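Local atomic coordinates of Blr6230 protein (Bradyrhizobium diazoefficiens USDA 110, PDB entry 5NGG), a protein that probably hydrolyses beta-lactam antibiotics as a zinc-dependent, subclass B3 metallo-beta-lactamase. Residues A[39-44]-A[253-258]; A[48-53]-A[57-62]; A[95-100]-A[111-116]; A[202-207]-A[274-279]. All blocks are in the same frame, centred on the assembly; numbering follows the deposited sequence.

Interaction 1: A[39-44]-A[253-258]; sequences EPFQLI and AEMKDG
The outermost strand 41-44 and the irregular segment 253-258 come together at Leu-43 and Met-255, whose CA atoms are 9.0 Å apart, too far for backbone pairing, and no hydrogen bond links the two segments. A Met-aromatic contact takes its place at this edge of the seven-stranded sheet of the metallo-beta-lactamase fold. Met-255 SD lies 4.1 Å from Phe-41 CD2 and nearly as close to CE2, so the sulfur lies nearest the CD2-CE2 bond of the ring. It sits 5.0 Å from the ring centroid and 56° off the normal, an oblique approach. The bend of the methionine chain at its last torsion (chi3 86°) turns the methyl group off the ring and onto the strand backbone, where Met-255 CE is 3.5 Å from the carbonyl oxygen of Gln-42 and equally close to Leu-43 O. The Phe-41 ring also meets that of Tyr-49, with Met-248 and Arg-252 of helix 248-253 against it. Pro-262 and Phe-263 add to the packing of Met-255. Leu-43 and Ile-44 form a classic beta bulge opposite Ile-47, in a part of the fold remote from the zinc sites. Asn-261 ND2 gives a hydrogen bond to Leu-43 O, the same oxygen that the methyl group of Met-255 touches.

Interaction 2: A[48-53]-A[57-62]; sequences YYVGTD and VYVIKT
Tyr-49 turns its CG opposite the backbone N (chi1 -172°), while in Tyr-58 the CG stands beside the backbone N (chi1 -48°), and the two rings thereby meet on one face of the sheet. They form an offset edge-to-face pair with planes at 88°: the edge of Tyr-49 points to the face of Tyr-58, and Tyr-49 CD2 is 3.9 Å from Tyr-58 CE2. Both hydroxyls are held. Tyr-49 OH donates to Thr-52 O at 2.7 Å, which fixes the far end of the ring, and Tyr-58 OH bonds with Gly-240 O and Tyr-246 OH.

Underneath lies a beta hairpin of strands 47-49 and 58-62, in the N-terminal sheet of the fold. Tyr-48 and Val-59 are its antiparallel hydrogen-bonded pair: Tyr-48 N reaches Val-59 O at 2.8 Å, and Val-59 N returns to Tyr-48 O at 2.9 Å. Tyr-49 and Tyr-58 are the following non-hydrogen-bonded pair. Beyond them, Val-50 N bonds to Val-57 O in an almost straight N-H...O bond, although the donor is tilted well away from the carbonyl plane.

Val-50, Val-57 and Val-59 pack together toward helix 77-86, where Ile-80 and Ile-84 receive them. Val-50 CG2 lies 3.7 Å from Val-57 CG1 and 4.0 Å from Val-59 CG2. Val-59 O also sits at the edge of the Tyr-48 ring, whose CE1 touches Lys-61 CB at 4.0 Å.

Interaction 3: A[95-100]-A[111-116]; sequences KLILNT and AEIKKE
This is a small, buried contact of mostly apolar side chains, without hydrogen bonds, in which strand 94-98 of the seven-stranded sheet meets helix 110-117 through the side chain of Ile-97. The backbones stay well apart: the nearest CA atoms, those of Ile-97 and Lys-114, are 7.8 Å from each other. Ile-97 carries CG1 beside its backbone N (chi1 -57°) and continues extended (chi2 168°), which carries CD1 to the helix, where the two isoleucine side chains cross at an oblique angle. There it meets the branch methyl of Ile-113, with Ile-97 CD1 to Ile-113 CG2 at 3.9 Å. The same CD1 methyl rests on the helix backbone itself, 4.0 Å from Lys-114 N, and brushes the base of the lysine at Lys-114 CB, 4.2 Å away. Beyond CB the lysine chain leads away from the strand, and its NZ forms a salt bridge with Asp-153 and a hydrogen bond to Lys-151 O. Ile-113 also leans on Leu-68 of strand 65-69, so the helix spans two parallel neighbours in the sheet.

The acidic side of the helix has another role: Glu-112 and Glu-116 both form salt bridges with Lys-81, and all three residues have been seen to bind a zinc ion that is absent from this chain. Packing of a helix on a beta sheet in this manner is typical of the alpha-beta/beta-alpha sandwich of metallo-beta-lactamases.

Interaction 4: A[202-207]-A[274-279]; sequences SGTVAL and TSLSED. With ACT (acetate ion), chain F.
Between 202-207 and 274-279 no direct hydrogen bond forms; two waters bridge them instead, one between Gly-203 and Leu-276 and one between Val-205 and Asp-279. The first donates to Gly-203 O at 2.8 Å and to Leu-276 O at 2.9 Å. The second accepts from Val-205 N at 2.9 Å and donates to Asp-279 OD2 at 2.7 Å, joining a loop amide to the carboxylate.

Direct contact falls to Leu-276. With CG beside its backbone N (chi1 -70°), it spreads both methyl groups over Gly-203: CD1 lies 3.9 Å from Gly-203 CA, and CD2 approaches the carbonyl oxygen and then the methyl of Thr-204. Glycine has no side chain to obstruct this close approach. Phe-227 of helix 219-232 adds to the packing of Leu-276.

On the other side of the loop, an acetate ion, probably from the crystallisation liquor, is gripped by two hydroxyls. Ser-202 OG and Thr-204 OG1 each donate to the same acetate oxygen, O, at 2.7 Å. Ser-202 OG also accepts from Thr-204 N at 3.3 Å in an ST turn that places both residues at the anion. Thr-204 O receives a hydrogen bond from His-177 ND1, orienting a histidine that binds zinc with His-101 and His-103. Paired hydroxyl donors beside the metal centre suit a carboxylate, consistent with this loop meeting an anionic group of a substrate or inhibitor.

In the fold
From the N terminus, strand 41-44 opens interaction 1, which closes only when the chain returns after helix 248-253. Interactions 2 and 3 both fall within that long loop, one after the other: the hairpin 48-53/57-62 closes at once, and 95-100 with 111-116 follows through a short excursion from strand to helix. All three reach the seven-stranded sheet, from its edge strand to its parallel part, and interactions 1 and 2 touch through Phe-41 and Tyr-49. Interaction 4 starts inside the loop of interaction 1 but ends beyond it, so the two cross. It ties the loop after strand 193-199 to helix 268-291, across the chain's centre from interactions 2 and 3.

Interaction 1: A[39-44]-A[253-258]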
loop_
_atom_site.group_PDB
_atom_site.type_symbol
_atom_site.label_atom_id
_atom_site.label_comp_id
_atom_site.label_asym_id
_atom_site.label_seq_id
_atom_site.Cartn_x
_atom_site.Cartn_y
_atom_site.Cartn_z
ATOM N N GLU A 39 17.490 -1.104 -4.996
ATOM C CA GLU A 39 17.729 -2.365 -5.689
ATOM C C GLU A 39 16.618 -3.377 -5.364
ATOM O O GLU A 39 16.372 -3.660 -4.183
ATOM C CB GLU A 39 19.091 -2.933 -5.280
ATOM C CG GLU A 39 19.666 -3.944 -6.253
ATOM C CD GLU A 39 20.143 -3.303 -7.542
ATOM O OE1 GLU A 39 20.303 -2.060 -7.572
ATOM O OE2 GLU A 39 20.338 -4.045 -8.529
ATOM N N PRO A 40 15.983 -3.962 -6.398
ATOM C CA PRO A 40 14.927 -4.933 -6.126
ATOM C C PRO A 40 15.478 -6.239 -5.564
ATOM O O PRO A 40 16.638 -6.568 -5.779
ATOM C CB PRO A 40 14.279 -5.115 -7.494
ATOM C CG PRO A 40 15.382 -4.869 -8.459
ATOM C CD PRO A 40 16.144 -3.733 -7.844
ATOM N N PHE A 41 14.614 -7.001 -4.897
ATOM C CA PHE A 41 15.066 -8.221 -4.232
ATOM C C PHE A 41 13.903 -9.127 -3.890
ATOM O O PHE A 41 12.747 -8.715 -3.755
ATOM C CB PHE A 41 15.874 -7.913 -2.959
ATOM C CG PHE A 41 15.084 -7.252 -1.845
ATOM C CD1 PHE A 41 14.843 -5.874 -1.843
ATOM C CD2 PHE A 41 14.569 -8.019 -0.805
ATOM C CE1 PHE A 41 14.122 -5.278 -0.818
ATOM C CE2 PHE A 41 13.853 -7.415 0.228
ATOM C CZ PHE A 41 13.619 -6.041 0.214
ATOM N N GLN A 42 14.212 -10.406 -3.742
ATOM C CA GLN A 42 13.282 -11.416 -3.213
ATOM C C GLN A 42 13.172 -11.207 -1.702
ATOM O O GLN A 42 14.165 -11.351 -0.980
ATOM C CB GLN A 42 13.796 -12.832 -3.533
ATOM C CG GLN A 42 12.818 -13.918 -3.098
ATOM C CD GLN A 42 13.353 -15.314 -3.330
ATOM O OE1 GLN A 42 14.539 -15.504 -3.604
ATOM N NE2 GLN A 42 12.491 -16.298 -3.200
ATOM N N LEU A 43 11.983 -10.867 -1.222
ATOM C CA LEU A 43 11.754 -10.509 0.166
ATOM C C LEU A 43 11.451 -11.757 1.015
ATOM O O LEU A 43 12.134 -12.014 2.017
ATOM C CB LEU A 43 10.674 -9.416 0.205
ATOM C CG LEU A 43 10.432 -8.753 1.541
ATOM C CD1 LEU A 43 9.822 -7.349 1.334
ATOM C CD2 LEU A 43 9.510 -9.589 2.434
ATOM N N ILE A 44 10.419 -12.518 0.648
ATOM C CA ILE A 44 10.137 -13.817 1.285
ATOM C C ILE A 44 9.360 -14.659 0.282
ATOM O O ILE A 44 8.424 -14.191 -0.336
ATOM C CB ILE A 44 9.377 -13.677 2.625
ATOM C CG1 ILE A 44 9.305 -15.038 3.335
ATOM C CG2 ILE A 44 7.989 -13.029 2.456
ATOM C CD1 ILE A 44 8.905 -14.940 4.803
ATOM N N ALA A 253 19.257 -5.390 4.912
ATOM C CA ALA A 253 20.654 -5.454 5.335
ATOM C C ALA A 253 20.998 -6.691 6.156
ATOM O O ALA A 253 22.127 -7.212 6.095
ATOM C CB ALA A 253 20.988 -4.216 6.119
ATOM N N GLU A 254 20.034 -7.158 6.936
ATOM C CA GLU A 254 20.244 -8.338 7.759
ATOM C C GLU A 254 19.998 -9.670 7.031
ATOM O O GLU A 254 20.192 -10.714 7.629
ATOM C CB GLU A 254 19.358 -8.248 9.007
ATOM C CG GLU A 254 19.654 -7.052 9.896
ATOM N N MET A 255 19.565 -9.658 5.761
ATOM C CA MET A 255 19.363 -10.910 5.003
ATOM C C MET A 255 20.684 -11.592 4.705
ATOM O O MET A 255 21.608 -10.965 4.222
ATOM C CB MET A 255 18.638 -10.664 3.686
ATOM C CG MET A 255 17.243 -10.140 3.879
ATOM S SD MET A 255 16.336 -9.990 2.344
ATOM C CE MET A 255 15.651 -11.644 2.153
ATOM N N LYS A 256 20.755 -12.884 4.991
ATOM C CA LYS A 256 21.964 -13.667 4.752
ATOM C C LYS A 256 21.537 -15.094 4.496
ATOM O O LYS A 256 20.610 -15.602 5.153
ATOM C CB LYS A 256 22.907 -13.606 5.957
ATOM N N ASP A 257 22.215 -15.739 3.550
ATOM C CA ASP A 257 21.957 -17.137 3.232
ATOM C C ASP A 257 22.125 -17.969 4.488
ATOM O O ASP A 257 23.166 -17.898 5.142
ATOM C CB ASP A 257 22.922 -17.635 2.157
ATOM N N GLY A 258 21.076 -18.708 4.842
ATOM C CA GLY A 258 21.088 -19.587 6.007
ATOM C C GLY A 258 20.683 -18.960 7.330
ATOM O O GLY A 258 20.580 -19.671 8.318
#

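Interaction 2: A[48-53]-A[57-62]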
loop_
_atom_site.group_PDB
_atom_site.type_symbol
_atom_site.label_atom_id
_atom_site.label_comp_id
_atom_site.label_asym_id
_atom_site.label_seq_id
_atom_site.Cartn_x
_atom_site.Cartn_y
_atom_site.Cartn_z
ATOM N N TYR A 48 8.398 -10.294 -4.005
ATOM C CA TYR A 48 9.595 -9.584 -4.458
ATOM C C TYR A 48 9.344 -8.074 -4.337
ATOM O O TYR A 48 8.279 -7.583 -4.732
ATOM C CB TYR A 48 9.930 -9.908 -5.926
ATOM C CG TYR A 48 10.233 -11.371 -6.171
ATOM C CD1 TYR A 48 9.217 -12.322 -6.207
ATOM C CD2 TYR A 48 11.551 -11.817 -6.321
ATOM C CE1 TYR A 48 9.494 -13.670 -6.385
ATOM C CE2 TYR A 48 11.833 -13.164 -6.516
ATOM C CZ TYR A 48 10.808 -14.080 -6.550
ATOM O OH TYR A 48 11.085 -15.425 -6.722
ATOM N N TYR A 49 10.329 -7.345 -3.814
ATOM C CA TYR A 49 10.259 -5.880 -3.710
ATOM C C TYR A 49 10.786 -5.268 -4.996
ATOM O O TYR A 49 11.899 -5.589 -5.406
ATOM C CB TYR A 49 11.110 -5.408 -2.516
ATOM C CG TYR A 49 10.954 -3.941 -2.205
ATOM C CD1 TYR A 49 11.685 -2.967 -2.893
ATOM C CD2 TYR A 49 10.076 -3.513 -1.230
ATOM C CE1 TYR A 49 11.533 -1.606 -2.630
ATOM C CE2 TYR A 49 9.928 -2.145 -0.953
ATOM C CZ TYR A 49 10.637 -1.194 -1.653
ATOM O OH TYR A 49 10.419 0.122 -1.325
ATOM N N VAL A 50 9.996 -4.392 -5.636
ATOM C CA VAL A 50 10.361 -3.705 -6.888
ATOM C C VAL A 50 10.085 -2.198 -6.813
ATOM O O VAL A 50 10.006 -1.517 -7.845
ATOM C CB VAL A 50 9.680 -4.333 -8.132
ATOM C CG1 VAL A 50 10.142 -5.766 -8.339
ATOM C CG2 VAL A 50 8.166 -4.280 -8.018
ATOM N N GLY A 51 9.941 -1.665 -5.595
ATOM C CA GLY A 51 9.618 -0.243 -5.414
ATOM C C GLY A 51 10.842 0.661 -5.427
ATOM O O GLY A 51 11.931 0.321 -5.914
ATOM N N THR A 52 10.633 1.861 -4.904
ATOM C CA THR A 52 11.652 2.893 -4.828
ATOM C C THR A 52 12.185 2.925 -3.396
ATOM O O THR A 52 11.791 2.132 -2.538
ATOM C CB THR A 52 11.084 4.262 -5.248
ATOM O OG1 THR A 52 10.189 4.693 -4.235
ATOM C CG2 THR A 52 10.363 4.193 -6.596
ATOM N N ASP A 53 13.086 3.877 -3.128
ATOM C CA ASP A 53 13.543 4.058 -1.764
ATOM C C ASP A 53 12.462 4.528 -0.773
ATOM O O ASP A 53 12.627 4.358 0.429
ATOM C CB ASP A 53 14.767 5.001 -1.780
ATOM C CG ASP A 53 15.455 5.104 -0.461
ATOM O OD1 ASP A 53 15.570 4.073 0.245
ATOM O OD2 ASP A 53 15.909 6.225 -0.153
ATOM N N VAL A 57 6.535 -1.316 -3.701
ATOM C CA VAL A 57 5.782 -1.984 -4.774
ATOM C C VAL A 57 6.263 -3.422 -4.746
ATOM O O VAL A 57 7.459 -3.647 -4.514
ATOM C CB VAL A 57 6.060 -1.324 -6.156
ATOM C CG1 VAL A 57 5.287 -2.058 -7.258
ATOM C CG2 VAL A 57 5.695 0.156 -6.116
ATOM N N TYR A 58 5.369 -4.373 -5.015
ATOM C CA TYR A 58 5.744 -5.778 -4.948
ATOM C C TYR A 58 5.232 -6.531 -6.166
ATOM O O TYR A 58 4.188 -6.227 -6.723
ATOM C CB TYR A 58 5.190 -6.459 -3.694
ATOM C CG TYR A 58 5.410 -5.693 -2.422
ATOM C CD1 TYR A 58 4.538 -4.679 -2.045
ATOM C CD2 TYR A 58 6.481 -5.970 -1.574
ATOM C CE1 TYR A 58 4.732 -3.947 -0.881
ATOM C CE2 TYR A 58 6.667 -5.262 -0.394
ATOM C CZ TYR A 58 5.790 -4.252 -0.058
ATOM O OH TYR A 58 5.995 -3.551 1.114
ATOM N N VAL A 59 6.015 -7.541 -6.560
ATOM C CA VAL A 59 5.585 -8.616 -7.478
ATOM C C VAL A 59 5.380 -9.884 -6.662
ATOM O O VAL A 59 6.210 -10.254 -5.813
ATOM C CB VAL A 59 6.629 -8.890 -8.585
ATOM C CG1 VAL A 59 6.283 -10.139 -9.398
ATOM C CG2 VAL A 59 6.715 -7.703 -9.520
ATOM N N ILE A 60 4.261 -10.544 -6.905
ATOM C CA ILE A 60 3.989 -11.841 -6.308
ATOM C C ILE A 60 3.988 -12.848 -7.460
ATOM O O ILE A 60 3.196 -12.729 -8.395
ATOM C CB ILE A 60 2.651 -11.839 -5.548
ATOM C CG1 ILE A 60 2.615 -10.764 -4.446
ATOM C CG2 ILE A 60 2.421 -13.211 -4.943
ATOM C CD1 ILE A 60 1.228 -10.439 -3.954
ATOM N N LYS A 61 4.915 -13.799 -7.412
ATOM C CA LYS A 61 5.058 -14.769 -8.484
ATOM C C LYS A 61 4.134 -15.954 -8.247
ATOM O O LYS A 61 4.242 -16.619 -7.222
ATOM C CB LYS A 61 6.509 -15.221 -8.563
ATOM C CG LYS A 61 6.804 -16.140 -9.733
ATOM C CD LYS A 61 8.257 -16.585 -9.742
ATOM C CE LYS A 61 8.621 -17.362 -10.994
ATOM N NZ LYS A 61 10.070 -17.714 -11.038
ATOM N N THR A 62 3.245 -16.214 -9.202
ATOM C CA THR A 62 2.337 -17.345 -9.124
ATOM C C THR A 62 2.608 -18.304 -10.283
ATOM O O THR A 62 3.274 -17.982 -11.270
ATOM C CB THR A 62 0.838 -16.930 -9.148
ATOM O OG1 THR A 62 0.382 -16.835 -10.503
ATOM C CG2 THR A 62 0.601 -15.624 -8.372
#

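Interaction 3: A[95-100]-A[111-116]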
loop_
_atom_site.group_PDB
_atom_site.type_symbol
_atom_site.label_atom_id
_atom_site.label_comp_id
_atom_site.label_asym_id
_atom_site.label_seq_id
_atom_site.Cartn_x
_atom_site.Cartn_y
_atom_site.Cartn_z
ATOM N N LYS A 95 -0.926 -10.336 -14.586
ATOM C CA LYS A 95 -2.348 -10.679 -14.844
ATOM C C LYS A 95 -3.337 -9.939 -13.958
ATOM O O LYS A 95 -4.490 -9.732 -14.323
ATOM C CB LYS A 95 -2.569 -12.193 -14.658
ATOM C CG LYS A 95 -1.611 -13.041 -15.440
ATOM C CD LYS A 95 -1.781 -12.875 -16.936
ATOM N N LEU A 96 -2.928 -9.679 -12.707
ATOM C CA LEU A 96 -3.721 -8.915 -11.748
ATOM C C LEU A 96 -2.877 -7.808 -11.166
ATOM O O LEU A 96 -1.661 -7.969 -10.943
ATOM C CB LEU A 96 -4.231 -9.754 -10.573
ATOM C CG LEU A 96 -5.168 -10.913 -10.887
ATOM C CD1 LEU A 96 -5.445 -11.715 -9.625
ATOM C CD2 LEU A 96 -6.463 -10.413 -11.504
ATOM N N ILE A 97 -3.561 -6.698 -10.927
ATOM C CA ILE A 97 -3.013 -5.559 -10.194
ATOM C C ILE A 97 -3.923 -5.366 -8.981
ATOM O O ILE A 97 -5.146 -5.227 -9.129
ATOM C CB ILE A 97 -3.011 -4.284 -11.035
ATOM C CG1 ILE A 97 -2.233 -4.488 -12.341
ATOM C CG2 ILE A 97 -2.427 -3.139 -10.229
ATOM C CD1 ILE A 97 -2.427 -3.384 -13.365
ATOM N N LEU A 98 -3.324 -5.373 -7.788
ATOM C CA LEU A 98 -4.054 -5.102 -6.551
ATOM C C LEU A 98 -3.604 -3.756 -6.005
ATOM O O LEU A 98 -2.447 -3.365 -6.156
ATOM C CB LEU A 98 -3.776 -6.191 -5.504
ATOM C CG LEU A 98 -4.688 -7.426 -5.566
ATOM C CD1 LEU A 98 -4.929 -8.001 -6.925
ATOM C CD2 LEU A 98 -4.212 -8.466 -4.579
ATOM N N ASN A 99 -4.543 -3.068 -5.370
ATOM C CA ASN A 99 -4.258 -1.789 -4.726
ATOM C C ASN A 99 -4.483 -1.895 -3.230
ATOM O O ASN A 99 -5.481 -2.481 -2.787
ATOM C CB ASN A 99 -5.181 -0.723 -5.324
ATOM C CG ASN A 99 -4.883 0.744 -4.897
ATOM O OD1 ASN A 99 -5.829 1.530 -4.806
ATOM N ND2 ASN A 99 -3.630 1.137 -4.726
ATOM N N THR A 100 -3.594 -1.270 -2.466
ATOM C CA THR A 100 -3.825 -1.042 -1.031
ATOM C C THR A 100 -4.763 0.157 -0.846
ATOM O O THR A 100 -5.799 0.070 -0.191
ATOM C CB THR A 100 -2.522 -0.768 -0.259
ATOM O OG1 THR A 100 -1.768 0.255 -0.919
ATOM C CG2 THR A 100 -1.722 -2.059 -0.082
ATOM N N ALA A 111 -3.038 2.911 -14.798
ATOM C CA ALA A 111 -3.618 3.010 -16.132
ATOM C C ALA A 111 -2.646 2.506 -17.198
ATOM O O ALA A 111 -3.029 1.774 -18.145
ATOM C CB ALA A 111 -4.048 4.437 -16.410
ATOM N N GLU A 112 -1.376 2.877 -17.043
ATOM C CA GLU A 112 -0.353 2.496 -18.006
ATOM C C GLU A 112 -0.131 0.992 -18.020
ATOM O O GLU A 112 -0.109 0.353 -19.089
ATOM C CB GLU A 112 0.951 3.211 -17.701
ATOM C CG GLU A 112 2.096 2.813 -18.607
ATOM C CD GLU A 112 3.304 3.697 -18.489
ATOM O OE1 GLU A 112 3.170 4.881 -18.110
ATOM O OE2 GLU A 112 4.405 3.227 -18.838
ATOM N N ILE A 113 0.066 0.419 -16.840
ATOM C CA ILE A 113 0.355 -1.008 -16.780
ATOM C C ILE A 113 -0.872 -1.827 -17.205
ATOM O O ILE A 113 -0.724 -2.834 -17.896
ATOM C CB ILE A 113 0.960 -1.421 -15.418
ATOM C CG1 ILE A 113 2.385 -0.848 -15.327
ATOM C CG2 ILE A 113 1.001 -2.941 -15.262
ATOM C CD1 ILE A 113 3.016 -0.874 -13.953
ATOM N N LYS A 114 -2.079 -1.420 -16.798
ATOM C CA LYS A 114 -3.275 -2.133 -17.205
ATOM C C LYS A 114 -3.423 -2.159 -18.733
ATOM O O LYS A 114 -3.758 -3.194 -19.317
ATOM C CB LYS A 114 -4.494 -1.507 -16.538
ATOM C CG LYS A 114 -5.793 -2.190 -16.883
ATOM C CD LYS A 114 -6.897 -1.773 -15.940
ATOM C CE LYS A 114 -8.148 -2.544 -16.274
ATOM N NZ LYS A 114 -9.350 -1.924 -15.670
ATOM N N LYS A 115 -3.188 -1.017 -19.367
ATOM C CA LYS A 115 -3.297 -0.958 -20.824
ATOM C C LYS A 115 -2.239 -1.821 -21.516
ATOM O O LYS A 115 -2.543 -2.530 -22.486
ATOM C CB LYS A 115 -3.209 0.483 -21.311
ATOM C CG LYS A 115 -3.514 0.607 -22.792
ATOM C CD LYS A 115 -3.863 2.028 -23.192
ATOM C CE LYS A 115 -4.035 2.121 -24.698
ATOM N N GLU A 116 -1.008 -1.766 -21.004
ATOM C CA GLU A 116 0.120 -2.487 -21.619
ATOM C C GLU A 116 -0.065 -3.996 -21.525
ATOM O O GLU A 116 0.316 -4.728 -22.438
ATOM C CB GLU A 116 1.444 -2.079 -20.956
ATOM C CG GLU A 116 2.697 -2.777 -21.462
ATOM C CD GLU A 116 3.964 -2.248 -20.817
ATOM O OE1 GLU A 116 3.990 -1.069 -20.395
ATOM O OE2 GLU A 116 4.943 -3.018 -20.740
#

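Interaction 4: A[202-207]-A[274-279]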
loop_
_atom_site.group_PDB
_atom_site.type_symbol
_atom_site.label_atom_id
_atom_site.label_comp_id
_atom_site.label_asym_id
_atom_site.label_seq_id
_atom_site.Cartn_x
_atom_site.Cartn_y
_atom_site.Cartn_z
ATOM N N SER A 202 -1.872 1.229 5.026
ATOM C CA SER A 202 -1.501 2.568 5.594
ATOM C C SER A 202 -2.515 2.989 6.628
ATOM O O SER A 202 -3.712 2.917 6.361
ATOM C CB SER A 202 -1.407 3.743 4.620
ATOM O OG SER A 202 -1.161 4.913 5.393
ATOM N N GLY A 203 -2.018 3.518 7.746
ATOM C CA GLY A 203 -2.864 4.137 8.765
ATOM C C GLY A 203 -2.392 5.512 9.217
ATOM O O GLY A 203 -2.736 5.936 10.324
ATOM N N THR A 204 -1.634 6.212 8.375
ATOM C CA THR A 204 -1.141 7.537 8.705
ATOM C C THR A 204 -2.238 8.588 8.467
ATOM O O THR A 204 -3.122 8.385 7.620
ATOM C CB THR A 204 0.077 7.917 7.862
ATOM O OG1 THR A 204 -0.327 7.933 6.507
ATOM C CG2 THR A 204 1.249 6.942 8.067
ATOM N N VAL A 205 -2.177 9.706 9.186
ATOM C CA VAL A 205 -3.069 10.831 8.929
ATOM C C VAL A 205 -2.686 11.559 7.637
ATOM O O VAL A 205 -3.553 11.874 6.813
ATOM C CB VAL A 205 -3.109 11.782 10.129
ATOM C CG1 VAL A 205 -3.918 13.026 9.804
ATOM C CG2 VAL A 205 -3.739 11.068 11.332
ATOM N N ALA A 206 -1.389 11.826 7.469
ATOM C CA ALA A 206 -0.826 12.396 6.239
ATOM C C ALA A 206 -1.620 13.662 5.867
ATOM O O ALA A 206 -1.710 14.562 6.711
ATOM C CB ALA A 206 -0.772 11.324 5.153
ATOM N N LEU A 207 -2.178 13.758 4.660
ATOM C CA LEU A 207 -2.866 14.961 4.186
ATOM C C LEU A 207 -4.339 15.003 4.571
ATOM O O LEU A 207 -5.018 15.958 4.232
ATOM C CB LEU A 207 -2.734 15.107 2.666
ATOM C CG LEU A 207 -1.318 15.243 2.136
ATOM C CD1 LEU A 207 -1.403 15.349 0.625
ATOM C CD2 LEU A 207 -0.590 16.445 2.748
ATOM N N THR A 274 0.118 0.683 17.392
ATOM C CA THR A 274 0.169 1.503 18.594
ATOM C C THR A 274 0.819 2.857 18.281
ATOM O O THR A 274 0.304 3.912 18.680
ATOM C CB THR A 274 0.937 0.764 19.710
ATOM O OG1 THR A 274 0.297 -0.485 19.985
ATOM C CG2 THR A 274 1.007 1.572 21.005
ATOM N N SER A 275 1.936 2.859 17.567
ATOM C CA SER A 275 2.573 4.128 17.181
ATOM C C SER A 275 1.632 4.971 16.312
ATOM O O SER A 275 1.568 6.190 16.483
ATOM C CB SER A 275 3.868 3.885 16.425
ATOM O OG SER A 275 4.794 3.162 17.195
ATOM N N LEU A 276 0.915 4.339 15.384
ATOM C CA LEU A 276 -0.069 5.058 14.579
ATOM C C LEU A 276 -1.208 5.662 15.379
ATOM O O LEU A 276 -1.636 6.794 15.109
ATOM C CB LEU A 276 -0.680 4.136 13.518
ATOM C CG LEU A 276 0.201 3.702 12.369
ATOM C CD1 LEU A 276 -0.570 2.712 11.520
ATOM C CD2 LEU A 276 0.657 4.890 11.529
ATOM N N SER A 277 -1.718 4.917 16.350
ATOM C CA SER A 277 -2.823 5.396 17.176
ATOM C C SER A 277 -2.395 6.609 18.016
ATOM O O SER A 277 -3.145 7.594 18.192
ATOM C CB SER A 277 -3.313 4.255 18.067
ATOM O OG SER A 277 -4.455 4.642 18.798
ATOM N N GLU A 278 -1.170 6.554 18.522
ATOM C CA GLU A 278 -0.645 7.655 19.306
ATOM C C GLU A 278 -0.461 8.907 18.440
ATOM O O GLU A 278 -0.825 10.008 18.835
ATOM C CB GLU A 278 0.643 7.224 19.995
ATOM C CG GLU A 278 0.366 6.196 21.099
ATOM C CD GLU A 278 1.587 5.460 21.620
ATOM O OE1 GLU A 278 2.696 5.603 21.063
ATOM O OE2 GLU A 278 1.424 4.705 22.601
ATOM N N ASP A 279 0.045 8.732 17.224
ATOM C CA ASP A 279 0.167 9.875 16.334
ATOM C C ASP A 279 -1.217 10.392 15.914
ATOM O O ASP A 279 -1.400 11.608 15.771
ATOM C CB ASP A 279 1.013 9.583 15.095
ATOM C CG ASP A 279 1.362 10.863 14.342
ATOM O OD1 ASP A 279 2.025 11.759 14.928
ATOM O OD2 ASP A 279 0.934 11.015 13.181
HETATM C C ACT F . 0.897 6.931 3.291
HETATM O O ACT F . 0.739 6.548 4.460
HETATM O OXT ACT F . 0.587 6.198 2.315
HETATM C CH3 ACT F . 1.492 8.292 3.096
HETATM O O HOH W 1 -2.190 7.698 12.463
HETATM O O HOH W 2 -0.326 9.423 11.419
#